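Prephenate dehydrogenase (Aquifex aeolicus, PDB 2G5C) probably catalyses the NAD-dependent oxidative decarboxylation of prephenate to 3-(4-hydroxyphenyl)pyruvate, a step in L-tyrosine biosynthesis. Local coordinates at residues Leu135-Lys147 with Trp161-Pro173. Sequence-based numbering, arbitrary orientation.
Sequences LYEGKKVILTPTK and WEDVGGVVEYMSP
In the beta-alpha-beta unit that forms one edge of the nucleotide-binding sheet within the chain, Val141 of strand 140-143 sits on the indole of Trp161, from the last turn of helix 151-163. Val141 CG1 stands 3.5 Å from the centroid of the Trp161 five-membered ring, 6° off the normal, a CH-pi contact; beta-branching suits Val141, since CG1 lies anti to the backbone N (chi1 175°) and faces the ring while CG2 nears Gly166 CA. Trp161 in turn drives its six-membered edge into the face of Tyr136, a T-shaped pair with planes at 69° and CZ3 3.6 Å from CE1 of Tyr136, whose OH hydrogen-bonds NE2 of Gln95. Were Trp161 an alanine, the loss of the indole would probably open a gap against Val141 CG1 and leave the Tyr136 ring without its edge-on partner. Gly165 ends the helix as C-prime residue of a Schellman motif; at its positive phi a CB would jam against the preceding carbonyl O, and its own O accepts Gly138 N at 2.8 Å. From there strand 167-170 runs parallel to 140-143, Val167 N reaching Lys139 O (2.8 Å) and Leu143 N reaching Glu169 O (3.2 Å). On the opposite sheet face from Val141, Ile142 CD1 rests on the aliphatic CG of Glu169, on which Tyr211 of the second subunit packs.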
ATOM      1  N   LEU A 135      -2.309  15.106 -17.193  1.00 38.05           N
ATOM      2  CA  LEU A 135      -1.511  14.492 -16.141  1.00 37.90           C
ATOM      3  C   LEU A 135      -1.148  15.417 -14.979  1.00 37.25           C
ATOM      4  O   LEU A 135      -1.005  14.967 -13.843  1.00 38.21           O
ATOM      5  CB  LEU A 135      -0.230  13.912 -16.740  1.00 36.28           C
ATOM      6  CG  LEU A 135       0.674  13.172 -15.753  1.00 37.93           C
ATOM      7  CD1 LEU A 135      -0.020  11.897 -15.277  1.00 35.64           C
ATOM      8  CD2 LEU A 135       2.000  12.839 -16.417  1.00 36.20           C
ATOM      9  N   TYR A 136      -1.011  16.708 -15.256  1.00 36.91           N
ATOM     10  CA  TYR A 136      -0.627  17.664 -14.223  1.00 35.77           C
ATOM     11  C   TYR A 136      -1.781  18.454 -13.602  1.00 37.68           C
ATOM     12  O   TYR A 136      -1.599  19.109 -12.574  1.00 36.59           O
ATOM     13  CB  TYR A 136       0.403  18.633 -14.803  1.00 33.73           C
ATOM     14  CG  TYR A 136       1.533  17.937 -15.535  1.00 31.48           C
ATOM     15  CD1 TYR A 136       2.532  17.259 -14.835  1.00 31.37           C
ATOM     16  CD2 TYR A 136       1.587  17.934 -16.929  1.00 29.97           C
ATOM     17  CE1 TYR A 136       3.560  16.597 -15.505  1.00 29.58           C
ATOM     18  CE2 TYR A 136       2.608  17.274 -17.609  1.00 28.77           C
ATOM     19  CZ  TYR A 136       3.592  16.608 -16.890  1.00 28.80           C
ATOM     20  OH  TYR A 136       4.612  15.967 -17.554  1.00 24.61           O
ATOM     21  N   GLU A 137      -2.959  18.389 -14.217  1.00 39.47           N
ATOM     22  CA  GLU A 137      -4.127  19.118 -13.722  1.00 41.99           C
ATOM     23  C   GLU A 137      -4.362  18.961 -12.221  1.00 42.20           C
ATOM     24  O   GLU A 137      -4.757  17.896 -11.752  1.00 42.70           O
ATOM     25  CB  GLU A 137      -5.381  18.675 -14.478  1.00 44.84           C
ATOM     26  CG  GLU A 137      -5.339  18.938 -15.971  1.00 49.72           C
ATOM     27  CD  GLU A 137      -5.335  20.418 -16.306  1.00 53.01           C
ATOM     28  OE1 GLU A 137      -4.434  21.136 -15.830  1.00 54.67           O
ATOM     29  OE2 GLU A 137      -6.235  20.863 -17.049  1.00 55.86           O
ATOM     30  N   GLY A 138      -4.120  20.033 -11.473  1.00 42.65           N
ATOM     31  CA  GLY A 138      -4.323  20.000 -10.035  1.00 42.91           C
ATOM     32  C   GLY A 138      -3.178  19.389  -9.250  1.00 42.86           C
ATOM     33  O   GLY A 138      -3.089  19.570  -8.035  1.00 44.33           O
ATOM     34  N   LYS A 139      -2.302  18.662  -9.935  1.00 41.83           N
ATOM     35  CA  LYS A 139      -1.162  18.028  -9.281  1.00 41.19           C
ATOM     36  C   LYS A 139      -0.156  19.051  -8.758  1.00 39.80           C
ATOM     37  O   LYS A 139      -0.143  20.201  -9.189  1.00 39.55           O
ATOM     38  CB  LYS A 139      -0.458  17.075 -10.252  1.00 42.02           C
ATOM     39  CG  LYS A 139      -0.816  15.603 -10.084  1.00 43.89           C
ATOM     40  CD  LYS A 139      -2.261  15.300 -10.441  1.00 44.08           C
ATOM     41  CE  LYS A 139      -2.515  13.798 -10.379  1.00 44.19           C
ATOM     42  NZ  LYS A 139      -3.867  13.424 -10.880  1.00 44.03           N
ATOM     43  N   LYS A 140       0.689  18.624  -7.826  1.00 38.40           N
ATOM     44  CA  LYS A 140       1.699  19.511  -7.266  1.00 38.07           C
ATOM     45  C   LYS A 140       2.955  19.486  -8.126  1.00 37.10           C
ATOM     46  O   LYS A 140       3.261  18.480  -8.764  1.00 36.43           O
ATOM     47  CB  LYS A 140       2.062  19.085  -5.842  1.00 38.55           C
ATOM     48  CG  LYS A 140       0.907  19.119  -4.857  1.00 41.95           C
ATOM     49  CD  LYS A 140       1.372  18.750  -3.456  1.00 42.61           C
ATOM     50  CE  LYS A 140       0.207  18.707  -2.476  1.00 44.60           C
ATOM     51  NZ  LYS A 140       0.641  18.379  -1.086  1.00 45.43           N
ATOM     52  N   VAL A 141       3.668  20.607  -8.148  1.00 36.03           N
ATOM     53  CA  VAL A 141       4.911  20.719  -8.899  1.00 33.51           C
ATOM     54  C   VAL A 141       5.935  21.408  -8.009  1.00 32.08           C
ATOM     55  O   VAL A 141       5.745  22.549  -7.585  1.00 31.53           O
ATOM     56  CB  VAL A 141       4.738  21.535 -10.190  1.00 34.11           C
ATOM     57  CG1 VAL A 141       6.090  21.718 -10.866  1.00 32.87           C
ATOM     58  CG2 VAL A 141       3.783  20.820 -11.131  1.00 33.22           C
ATOM     59  N   ILE A 142       7.020  20.702  -7.722  1.00 31.40           N
ATOM     60  CA  ILE A 142       8.065  21.234  -6.867  1.00 30.04           C
ATOM     61  C   ILE A 142       9.240  21.787  -7.664  1.00 29.42           C
ATOM     62  O   ILE A 142       9.911  21.052  -8.395  1.00 27.87           O
ATOM     63  CB  ILE A 142       8.617  20.150  -5.919  1.00 30.27           C
ATOM     64  CG1 ILE A 142       7.466  19.352  -5.295  1.00 33.64           C
ATOM     65  CG2 ILE A 142       9.468  20.795  -4.837  1.00 29.08           C
ATOM     66  CD1 ILE A 142       6.538  20.168  -4.430  1.00 32.87           C
ATOM     67  N   LEU A 143       9.480  23.086  -7.530  1.00 27.94           N
ATOM     68  CA  LEU A 143      10.605  23.717  -8.199  1.00 27.18           C
ATOM     69  C   LEU A 143      11.632  23.919  -7.098  1.00 26.79           C
ATOM     70  O   LEU A 143      11.276  24.261  -5.967  1.00 27.74           O
ATOM     71  CB  LEU A 143      10.197  25.058  -8.821  1.00 26.59           C
ATOM     72  CG  LEU A 143       9.120  24.969  -9.910  1.00 25.63           C
ATOM     73  CD1 LEU A 143       9.040  26.291 -10.662  1.00 24.06           C
ATOM     74  CD2 LEU A 143       9.455  23.836 -10.879  1.00 25.95           C
ATOM     75  N   THR A 144      12.897  23.680  -7.415  1.00 25.98           N
ATOM     76  CA  THR A 144      13.953  23.817  -6.426  1.00 26.79           C
ATOM     77  C   THR A 144      14.954  24.910  -6.786  1.00 27.87           C
ATOM     78  O   THR A 144      16.070  24.635  -7.229  1.00 27.74           O
ATOM     79  CB  THR A 144      14.704  22.482  -6.227  1.00 25.72           C
ATOM     80  OG1 THR A 144      15.312  22.079  -7.456  1.00 25.22           O
ATOM     81  CG2 THR A 144      13.735  21.395  -5.776  1.00 25.50           C
ATOM     82  N   PRO A 145      14.560  26.174  -6.601  1.00 29.11           N
ATOM     83  CA  PRO A 145      15.469  27.275  -6.919  1.00 31.70           C
ATOM     84  C   PRO A 145      16.561  27.403  -5.860  1.00 34.02           C
ATOM     85  O   PRO A 145      16.383  26.990  -4.711  1.00 32.51           O
ATOM     86  CB  PRO A 145      14.542  28.482  -6.948  1.00 30.98           C
ATOM     87  CG  PRO A 145      13.550  28.145  -5.880  1.00 31.08           C
ATOM     88  CD  PRO A 145      13.247  26.684  -6.166  1.00 29.00           C
ATOM     89  N   THR A 146      17.696  27.956  -6.264  1.00 35.91           N
ATOM     90  CA  THR A 146      18.821  28.169  -5.365  1.00 37.60           C
ATOM     91  C   THR A 146      19.167  29.653  -5.422  1.00 39.21           C
ATOM     92  O   THR A 146      18.387  30.459  -5.936  1.00 38.28           O
ATOM     93  CB  THR A 146      20.057  27.365  -5.802  1.00 37.03           C
ATOM     94  OG1 THR A 146      20.541  27.877  -7.051  1.00 38.06           O
ATOM     95  CG2 THR A 146      19.707  25.896  -5.959  1.00 36.73           C
ATOM     96  N   LYS A 147      20.338  30.016  -4.908  1.00 40.97           N
ATOM     97  CA  LYS A 147      20.750  31.414  -4.924  1.00 42.45           C
ATOM     98  C   LYS A 147      21.221  31.807  -6.321  1.00 41.19           C
ATOM     99  O   LYS A 147      21.076  32.957  -6.730  1.00 41.25           O
ATOM    100  CB  LYS A 147      21.866  31.652  -3.903  1.00 43.48           C
ATOM    101  CG  LYS A 147      22.172  33.123  -3.658  1.00 47.20           C
ATOM    102  CD  LYS A 147      23.169  33.299  -2.521  1.00 50.66           C
ATOM    103  CE  LYS A 147      23.405  34.771  -2.198  1.00 51.53           C
ATOM    104  NZ  LYS A 147      24.313  34.933  -1.028  1.00 52.62           N
ATOM    105  N   TRP A 161       4.073  25.675 -15.729  1.00 34.74           N
ATOM    106  CA  TRP A 161       3.493  24.554 -15.001  1.00 35.37           C
ATOM    107  C   TRP A 161       2.059  24.870 -14.590  1.00 36.36           C
ATOM    108  O   TRP A 161       1.172  24.026 -14.695  1.00 36.14           O
ATOM    109  CB  TRP A 161       4.334  24.243 -13.767  1.00 32.18           C
ATOM    110  CG  TRP A 161       5.539  23.405 -14.061  1.00 29.83           C
ATOM    111  CD1 TRP A 161       6.839  23.715 -13.789  1.00 29.05           C
ATOM    112  CD2 TRP A 161       5.550  22.082 -14.615  1.00 27.56           C
ATOM    113  NE1 TRP A 161       7.658  22.666 -14.131  1.00 26.93           N
ATOM    114  CE2 TRP A 161       6.892  21.650 -14.639  1.00 27.91           C
ATOM    115  CE3 TRP A 161       4.553  21.218 -15.091  1.00 27.46           C
ATOM    116  CZ2 TRP A 161       7.267  20.388 -15.121  1.00 25.20           C
ATOM    117  CZ3 TRP A 161       4.924  19.966 -15.570  1.00 23.82           C
ATOM    118  CH2 TRP A 161       6.270  19.564 -15.579  1.00 26.52           C
ATOM    119  N   GLU A 162       1.837  26.093 -14.123  1.00 38.27           N
ATOM    120  CA  GLU A 162       0.505  26.514 -13.711  1.00 41.26           C
ATOM    121  C   GLU A 162      -0.436  26.512 -14.912  1.00 42.19           C
ATOM    122  O   GLU A 162      -1.630  26.251 -14.772  1.00 42.77           O
ATOM    123  CB  GLU A 162       0.556  27.917 -13.093  1.00 41.62           C
ATOM    124  CG  GLU A 162       1.511  28.034 -11.916  1.00 42.87           C
ATOM    125  CD  GLU A 162       1.476  29.400 -11.257  1.00 43.94           C
ATOM    126  OE1 GLU A 162       1.794  30.406 -11.927  1.00 43.44           O
ATOM    127  OE2 GLU A 162       1.131  29.467 -10.061  1.00 45.56           O
ATOM    128  N   ASP A 163       0.107  26.801 -16.091  1.00 44.17           N
ATOM    129  CA  ASP A 163      -0.693  26.826 -17.311  1.00 45.23           C
ATOM    130  C   ASP A 163      -1.171  25.436 -17.697  1.00 44.87           C
ATOM    131  O   ASP A 163      -2.118  25.287 -18.466  1.00 45.02           O
ATOM    132  CB  ASP A 163       0.104  27.443 -18.462  1.00 49.16           C
ATOM    133  CG  ASP A 163       0.173  28.960 -18.376  1.00 52.39           C
ATOM    134  OD1 ASP A 163      -0.901  29.600 -18.376  1.00 54.79           O
ATOM    135  OD2 ASP A 163       1.293  29.512 -18.309  1.00 53.96           O
ATOM    136  N   VAL A 164      -0.506  24.416 -17.170  1.00 44.85           N
ATOM    137  CA  VAL A 164      -0.901  23.045 -17.451  1.00 44.26           C
ATOM    138  C   VAL A 164      -1.567  22.455 -16.210  1.00 43.70           C
ATOM    139  O   VAL A 164      -1.536  21.248 -15.985  1.00 43.72           O
ATOM    140  CB  VAL A 164       0.308  22.179 -17.871  1.00 45.24           C
ATOM    141  CG1 VAL A 164       0.930  22.745 -19.142  1.00 44.12           C
ATOM    142  CG2 VAL A 164       1.333  22.123 -16.752  1.00 45.40           C
ATOM    143  N   GLY A 165      -2.160  23.333 -15.402  1.00 43.34           N
ATOM    144  CA  GLY A 165      -2.863  22.908 -14.201  1.00 42.04           C
ATOM    145  C   GLY A 165      -2.052  22.629 -12.950  1.00 41.31           C
ATOM    146  O   GLY A 165      -2.626  22.337 -11.899  1.00 40.70           O
ATOM    147  N   GLY A 166      -0.731  22.717 -13.044  1.00 39.92           N
ATOM    148  CA  GLY A 166       0.103  22.447 -11.887  1.00 39.13           C
ATOM    149  C   GLY A 166      -0.014  23.444 -10.747  1.00 39.63           C
ATOM    150  O   GLY A 166      -0.333  24.615 -10.961  1.00 40.57           O
ATOM    151  N   VAL A 167       0.242  22.966  -9.529  1.00 39.14           N
ATOM    152  CA  VAL A 167       0.201  23.789  -8.324  1.00 38.47           C
ATOM    153  C   VAL A 167       1.633  23.856  -7.804  1.00 37.85           C
ATOM    154  O   VAL A 167       2.113  22.929  -7.153  1.00 37.93           O
ATOM    155  CB  VAL A 167      -0.713  23.164  -7.245  1.00 39.05           C
ATOM    156  CG1 VAL A 167      -0.680  24.003  -5.977  1.00 40.44           C
ATOM    157  CG2 VAL A 167      -2.135  23.066  -7.772  1.00 39.09           C
ATOM    158  N   VAL A 168       2.303  24.965  -8.091  1.00 36.08           N
ATOM    159  CA  VAL A 168       3.698  25.144  -7.717  1.00 34.88           C
ATOM    160  C   VAL A 168       4.008  25.624  -6.303  1.00 35.88           C
ATOM    161  O   VAL A 168       3.300  26.455  -5.732  1.00 35.71           O
ATOM    162  CB  VAL A 168       4.391  26.101  -8.714  1.00 33.80           C
ATOM    163  CG1 VAL A 168       5.879  26.202  -8.411  1.00 32.99           C
ATOM    164  CG2 VAL A 168       4.160  25.613 -10.132  1.00 32.11           C
ATOM    165  N   GLU A 169       5.092  25.078  -5.758  1.00 36.09           N
ATOM    166  CA  GLU A 169       5.594  25.421  -4.434  1.00 37.23           C
ATOM    167  C   GLU A 169       7.104  25.230  -4.517  1.00 36.88           C
ATOM    168  O   GLU A 169       7.585  24.468  -5.357  1.00 37.58           O
ATOM    169  CB  GLU A 169       4.983  24.510  -3.359  1.00 39.78           C
ATOM    170  CG  GLU A 169       5.140  23.026  -3.610  1.00 43.71           C
ATOM    171  CD  GLU A 169       4.442  22.178  -2.558  1.00 46.89           C
ATOM    172  OE1 GLU A 169       4.872  22.204  -1.383  1.00 47.75           O
ATOM    173  OE2 GLU A 169       3.459  21.488  -2.903  1.00 49.39           O
ATOM    174  N   TYR A 170       7.853  25.921  -3.662  1.00 36.30           N
ATOM    175  CA  TYR A 170       9.308  25.825  -3.697  1.00 36.49           C
ATOM    176  C   TYR A 170       9.933  25.081  -2.528  1.00 35.04           C
ATOM    177  O   TYR A 170       9.446  25.145  -1.405  1.00 33.93           O
ATOM    178  CB  TYR A 170       9.937  27.224  -3.769  1.00 39.12           C
ATOM    179  CG  TYR A 170       9.442  28.097  -4.905  1.00 42.38           C
ATOM    180  CD1 TYR A 170       9.058  27.541  -6.128  1.00 43.41           C
ATOM    181  CD2 TYR A 170       9.393  29.485  -4.770  1.00 44.01           C
ATOM    182  CE1 TYR A 170       8.639  28.343  -7.183  1.00 44.96           C
ATOM    183  CE2 TYR A 170       8.977  30.296  -5.820  1.00 45.33           C
ATOM    184  CZ  TYR A 170       8.603  29.719  -7.023  1.00 46.47           C
ATOM    185  OH  TYR A 170       8.194  30.515  -8.068  1.00 49.03           O
HETATM  186  N   MSE A 171      11.032  24.389  -2.814  1.00 33.92           N
HETATM  187  CA  MSE A 171      11.782  23.634  -1.816  1.00 33.26           C
HETATM  188  C   MSE A 171      13.242  23.676  -2.223  1.00 31.17           C
HETATM  189  O   MSE A 171      13.548  23.723  -3.409  1.00 32.84           O
HETATM  190  CB  MSE A 171      11.349  22.164  -1.792  1.00 36.06           C
HETATM  191  CG  MSE A 171       9.965  21.884  -1.258  1.00 38.66           C
HETATM  192 SE   MSE A 171       9.704  19.961  -1.110  1.00 46.14          SE
HETATM  193  CE  MSE A 171      10.948  19.588   0.298  1.00 42.03           C
ATOM    194  N   SER A 172      14.150  23.658  -1.255  1.00 28.65           N
ATOM    195  CA  SER A 172      15.559  23.650  -1.600  1.00 26.89           C
ATOM    196  C   SER A 172      15.838  22.263  -2.173  1.00 27.44           C
ATOM    197  O   SER A 172      15.092  21.314  -1.914  1.00 25.96           O
ATOM    198  CB  SER A 172      16.427  23.870  -0.364  1.00 28.58           C
ATOM    199  OG  SER A 172      16.374  22.747   0.500  1.00 29.47           O
ATOM    200  N   PRO A 173      16.895  22.133  -2.986  1.00 26.45           N
ATOM    201  CA  PRO A 173      17.234  20.835  -3.572  1.00 26.43           C
ATOM    202  C   PRO A 173      17.383  19.738  -2.514  1.00 27.45           C
ATOM    203  O   PRO A 173      16.946  18.601  -2.715  1.00 25.24           O
ATOM    204  CB  PRO A 173      18.542  21.127  -4.289  1.00 25.72           C
ATOM    205  CG  PRO A 173      18.319  22.511  -4.797  1.00 24.76           C
ATOM    206  CD  PRO A 173      17.692  23.211  -3.604  1.00 25.73           C
TER